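Local structure of collagen alpha-1(XV) chain (Homo sapiens, 3N3F) at residues N1-M12 with V19-D29. The protein forms the trimerization domain of collagen XV, an extracellular matrix collagen, and probably drives association of three chains ahead of triple-helix folding. Residues are numbered along the deposited sequence; the frame is centred on the assembly and turned at random.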
loop_
_atom_site.group_PDB
_atom_site.type_symbol
_atom_site.label_atom_id
_atom_site.label_comp_id
_atom_site.label_asym_id
_atom_site.label_seq_id
_atom_site.Cartn_x
_atom_site.Cartn_y
_atom_site.Cartn_z
ATOM N N ASN A 1 -2.519 10.388 5.742
ATOM C CA ASN A 1 -2.677 9.828 7.114
ATOM C C ASN A 1 -2.886 8.316 7.079
ATOM O O ASN A 1 -2.216 7.572 7.796
ATOM C CB ASN A 1 -3.863 10.491 7.823
ATOM C CG ASN A 1 -3.692 11.997 7.966
ATOM O OD1 ASN A 1 -2.741 12.471 8.599
ATOM N ND2 ASN A 1 -4.615 12.758 7.381
ATOM N N LEU A 2 -3.817 7.869 6.241
ATOM C CA LEU A 2 -4.116 6.448 6.128
ATOM C C LEU A 2 -4.687 6.058 4.761
ATOM O O LEU A 2 -3.946 5.897 3.788
ATOM C CB LEU A 2 -5.084 6.035 7.242
ATOM C CG LEU A 2 -5.822 7.160 7.979
ATOM C CD1 LEU A 2 -6.651 7.978 7.002
ATOM C CD2 LEU A 2 -6.706 6.561 9.064
ATOM N N VAL A 3 -6.004 5.898 4.692
ATOM C CA VAL A 3 -6.652 5.518 3.446
ATOM C C VAL A 3 -8.020 6.161 3.279
ATOM O O VAL A 3 -8.812 6.239 4.220
ATOM C CB VAL A 3 -6.798 3.976 3.344
ATOM C CG1 VAL A 3 -7.391 3.426 4.624
ATOM C CG2 VAL A 3 -7.679 3.605 2.156
ATOM N N THR A 4 -8.282 6.640 2.071
ATOM C CA THR A 4 -9.561 7.258 1.750
ATOM C C THR A 4 -9.975 6.722 0.388
ATOM O O THR A 4 -9.286 5.869 -0.172
ATOM C CB THR A 4 -9.452 8.798 1.710
ATOM O OG1 THR A 4 -10.747 9.355 1.453
ATOM C CG2 THR A 4 -8.479 9.248 0.627
ATOM N N ALA A 5 -11.087 7.215 -0.152
ATOM C CA ALA A 5 -11.556 6.725 -1.442
ATOM C C ALA A 5 -12.360 7.728 -2.261
ATOM O O ALA A 5 -12.826 8.744 -1.753
ATOM C CB ALA A 5 -12.385 5.462 -1.230
ATOM N N PHE A 6 -12.508 7.417 -3.544
ATOM C CA PHE A 6 -13.274 8.237 -4.474
ATOM C C PHE A 6 -14.031 7.258 -5.361
ATOM O O PHE A 6 -13.650 6.094 -5.465
ATOM C CB PHE A 6 -12.343 9.101 -5.331
ATOM C CG PHE A 6 -11.617 10.166 -4.555
ATOM C CD1 PHE A 6 -12.245 11.367 -4.236
ATOM C CD2 PHE A 6 -10.309 9.959 -4.122
ATOM C CE1 PHE A 6 -11.579 12.346 -3.496
ATOM C CE2 PHE A 6 -9.635 10.929 -3.382
ATOM C CZ PHE A 6 -10.273 12.126 -3.069
ATOM N N SER A 7 -15.102 7.718 -5.996
ATOM C CA SER A 7 -15.867 6.844 -6.871
ATOM C C SER A 7 -14.969 6.375 -8.006
ATOM O O SER A 7 -14.900 5.183 -8.307
ATOM C CB SER A 7 -17.080 7.579 -7.446
ATOM O OG SER A 7 -18.038 7.867 -6.442
ATOM N N ASN A 8 -14.265 7.324 -8.614
ATOM C CA ASN A 8 -13.376 7.028 -9.731
ATOM C C ASN A 8 -12.180 7.976 -9.798
ATOM O O ASN A 8 -12.044 8.887 -8.977
ATOM C CB ASN A 8 -14.160 7.091 -11.038
ATOM C CG ASN A 8 -15.056 8.303 -11.110
ATOM O OD1 ASN A 8 -16.263 8.179 -11.294
ATOM N ND2 ASN A 8 -14.471 9.486 -10.957
ATOM N N MET A 9 -11.323 7.761 -10.792
ATOM C CA MET A 9 -10.121 8.561 -10.949
ATOM C C MET A 9 -10.376 10.052 -11.107
ATOM O O MET A 9 -9.687 10.866 -10.498
ATOM C CB MET A 9 -9.298 8.070 -12.141
ATOM C CG MET A 9 -7.928 8.724 -12.221
ATOM S SD MET A 9 -6.991 8.257 -13.681
ATOM C CE MET A 9 -6.730 6.541 -13.377
ATOM N N ASP A 10 -11.360 10.417 -11.919
ATOM C CA ASP A 10 -11.651 11.830 -12.131
ATOM C C ASP A 10 -12.060 12.555 -10.856
ATOM O O ASP A 10 -11.668 13.705 -10.637
ATOM C CB ASP A 10 -12.709 11.987 -13.221
ATOM C CG ASP A 10 -12.158 11.667 -14.594
ATOM O OD1 ASP A 10 -11.160 12.312 -14.984
ATOM O OD2 ASP A 10 -12.700 10.776 -15.278
ATOM N N ASP A 11 -12.839 11.885 -10.014
ATOM C CA ASP A 11 -13.255 12.476 -8.747
ATOM C C ASP A 11 -11.984 12.704 -7.916
ATOM O O ASP A 11 -11.827 13.735 -7.267
ATOM C CB ASP A 11 -14.218 11.532 -8.024
ATOM C CG ASP A 11 -14.916 12.193 -6.854
ATOM O OD1 ASP A 11 -15.460 13.304 -7.034
ATOM O OD2 ASP A 11 -14.931 11.598 -5.756
ATOM N N MET A 12 -11.069 11.742 -7.958
ATOM C CA MET A 12 -9.809 11.857 -7.228
ATOM C C MET A 12 -8.978 13.035 -7.753
ATOM O O MET A 12 -8.456 13.835 -6.975
ATOM C CB MET A 12 -9.002 10.561 -7.369
ATOM C CG MET A 12 -7.590 10.636 -6.800
ATOM S SD MET A 12 -6.579 9.187 -7.213
ATOM C CE MET A 12 -5.906 9.658 -8.793
ATOM N N VAL A 19 -6.701 15.450 0.005
ATOM C CA VAL A 19 -5.887 14.307 0.398
ATOM C C VAL A 19 -4.463 14.725 0.726
ATOM O O VAL A 19 -3.788 15.345 -0.094
ATOM C CB VAL A 19 -5.832 13.245 -0.720
ATOM C CG1 VAL A 19 -5.155 11.982 -0.200
ATOM C CG2 VAL A 19 -7.236 12.938 -1.228
ATOM N N ILE A 20 -4.007 14.374 1.924
ATOM C CA ILE A 20 -2.656 14.717 2.353
ATOM C C ILE A 20 -1.636 13.784 1.714
ATOM O O ILE A 20 -1.885 12.593 1.544
ATOM C CB ILE A 20 -2.500 14.619 3.892
ATOM C CG1 ILE A 20 -3.485 15.564 4.587
ATOM C CG2 ILE A 20 -1.069 14.974 4.295
ATOM C CD1 ILE A 20 -3.217 17.028 4.328
ATOM N N GLU A 21 -0.490 14.344 1.351
ATOM C CA GLU A 21 0.588 13.572 0.756
ATOM C C GLU A 21 0.868 12.350 1.632
ATOM O O GLU A 21 0.795 12.428 2.857
ATOM C CB GLU A 21 1.829 14.464 0.644
ATOM C CG GLU A 21 3.162 13.748 0.545
ATOM C CD GLU A 21 4.315 14.717 0.322
ATOM O OE1 GLU A 21 4.319 15.797 0.951
ATOM O OE2 GLU A 21 5.218 14.400 -0.476
ATOM N N GLY A 22 1.166 11.218 1.003
ATOM C CA GLY A 22 1.450 10.007 1.755
ATOM C C GLY A 22 0.220 9.212 2.162
ATOM O O GLY A 22 0.312 8.324 3.008
ATOM N N THR A 23 -0.927 9.528 1.564
ATOM C CA THR A 23 -2.181 8.835 1.862
ATOM C C THR A 23 -2.526 7.882 0.723
ATOM O O THR A 23 -2.209 8.151 -0.433
ATOM C CB THR A 23 -3.358 9.833 2.025
ATOM O OG1 THR A 23 -3.113 10.690 3.144
ATOM C CG2 THR A 23 -4.668 9.092 2.245
ATOM N N PHE A 24 -3.163 6.763 1.055
ATOM C CA PHE A 24 -3.569 5.787 0.052
ATOM C C PHE A 24 -4.976 6.115 -0.442
ATOM O O PHE A 24 -5.847 6.475 0.347
ATOM C CB PHE A 24 -3.522 4.379 0.641
ATOM C CG PHE A 24 -2.131 3.826 0.762
ATOM C CD1 PHE A 24 -1.495 3.272 -0.342
ATOM C CD2 PHE A 24 -1.451 3.877 1.973
ATOM C CE1 PHE A 24 -0.192 2.772 -0.245
ATOM C CE2 PHE A 24 -0.150 3.383 2.083
ATOM C CZ PHE A 24 0.477 2.831 0.970
ATOM N N ILE A 25 -5.188 5.989 -1.750
ATOM C CA ILE A 25 -6.481 6.302 -2.356
ATOM C C ILE A 25 -7.100 5.120 -3.099
ATOM O O ILE A 25 -6.539 4.614 -4.066
ATOM C CB ILE A 25 -6.350 7.476 -3.352
ATOM C CG1 ILE A 25 -5.752 8.696 -2.648
ATOM C CG2 ILE A 25 -7.720 7.808 -3.941
ATOM C CD1 ILE A 25 -5.523 9.880 -3.570
ATOM N N TYR A 26 -8.272 4.699 -2.647
ATOM C CA TYR A 26 -8.983 3.583 -3.255
ATOM C C TYR A 26 -10.040 4.102 -4.217
ATOM O O TYR A 26 -10.787 5.023 -3.890
ATOM C CB TYR A 26 -9.644 2.746 -2.156
ATOM C CG TYR A 26 -10.480 1.567 -2.621
ATOM C CD1 TYR A 26 -9.939 0.579 -3.442
ATOM C CD2 TYR A 26 -11.779 1.385 -2.145
ATOM C CE1 TYR A 26 -10.664 -0.568 -3.766
ATOM C CE2 TYR A 26 -12.514 0.242 -2.463
ATOM C CZ TYR A 26 -11.947 -0.731 -3.269
ATOM O OH TYR A 26 -12.645 -1.882 -3.545
ATOM N N LEU A 27 -10.089 3.533 -5.416
ATOM C CA LEU A 27 -11.095 3.931 -6.391
ATOM C C LEU A 27 -12.139 2.824 -6.395
ATOM O O LEU A 27 -11.892 1.724 -6.892
ATOM C CB LEU A 27 -10.473 4.100 -7.780
ATOM C CG LEU A 27 -9.346 5.137 -7.870
ATOM C CD1 LEU A 27 -9.014 5.385 -9.331
ATOM C CD2 LEU A 27 -9.774 6.445 -7.205
ATOM N N ARG A 28 -13.300 3.122 -5.817
ATOM C CA ARG A 28 -14.386 2.157 -5.698
ATOM C C ARG A 28 -14.817 1.502 -7.004
ATOM O O ARG A 28 -14.942 0.281 -7.075
ATOM C CB ARG A 28 -15.600 2.812 -5.020
ATOM C CG ARG A 28 -15.328 3.311 -3.599
ATOM C CD ARG A 28 -16.616 3.662 -2.864
ATOM N NE ARG A 28 -17.370 4.729 -3.522
ATOM C CZ ARG A 28 -17.193 6.030 -3.303
ATOM N NH1 ARG A 28 -16.285 6.452 -2.432
ATOM N NH2 ARG A 28 -17.927 6.914 -3.965
ATOM N N ASP A 29 -15.031 2.307 -8.036
ATOM C CA ASP A 29 -15.472 1.791 -9.328
ATOM C C ASP A 29 -14.531 0.799 -10.009
ATOM O O ASP A 29 -14.980 -0.221 -10.531
ATOM C CB ASP A 29 -15.771 2.956 -10.276
ATOM C CG ASP A 29 -17.073 3.661 -9.937
ATOM O OD1 ASP A 29 -17.314 3.943 -8.742
ATOM O OD2 ASP A 29 -17.859 3.941 -10.869
#
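Asn-1 begins the contact with its backbone N 2.7 Å from Thr-23 OG1. That hydroxyl donates to Ile-20 O across the type II turn Ile-20 to Thr-23. OG1 sits beside the backbone N of Thr-23, chi1 -63°, which sends methyl CG2 anti to that N and against Leu-2 O at 3.6 Å. A valine at Thr-23 would probably leave Ile-20 O without this donor and the turn less firmly tied. From Leu-2 onward a parallel ladder forms. Leu-2 O accepts from Phe-24 N and also lies at the edge of the Phe-24 ring. Val-3 shares a sheet face with Phe-24. Thr-4 bonds to strand 23-27 through both its backbone groups, its N to Phe-24 O and its O from Tyr-26 N. Ala-5 lies on the same face as Val-3, its CB 4.0 Å from Tyr-26 CB. Phe-6 turns to the other face. Its ring edge meets Ile-25 CG2 (3.4 Å from CD2) and Val-19 CG2 (3.6 Å from CZ). Met-12 CA sits over the centre of one ring face, 3.6 Å above the plane. Phe-6 N and O continue the ladder to Tyr-26 O and Arg-28 N. Ser-7 O accepts from Asp-29 N in the carbonyl plane, and the Arg-28 guanidinium lays a face over Ser-7 N. In the helix, Met-9 CB touches Leu-27 CD1, and Met-12 SD rests 3.7 Å from Ile-25 CG2. The whole is a beta-alpha-beta unit: strand 3-6, helix 9-13, strand 23-27. Strand 3-6 is an outermost strand of the chain's sheet, and strand 23-27 lies between it and strand 32-37. Trp-41 of strand 40-43 touches Met-12 and Ile-25 on the helix side. On the other face, Phe-24 meets Phe-24 of both neighbouring subunits edge-to-face, and Tyr-26 OH hydrogen-bonds to Glu-21 OE2 of the second subunit.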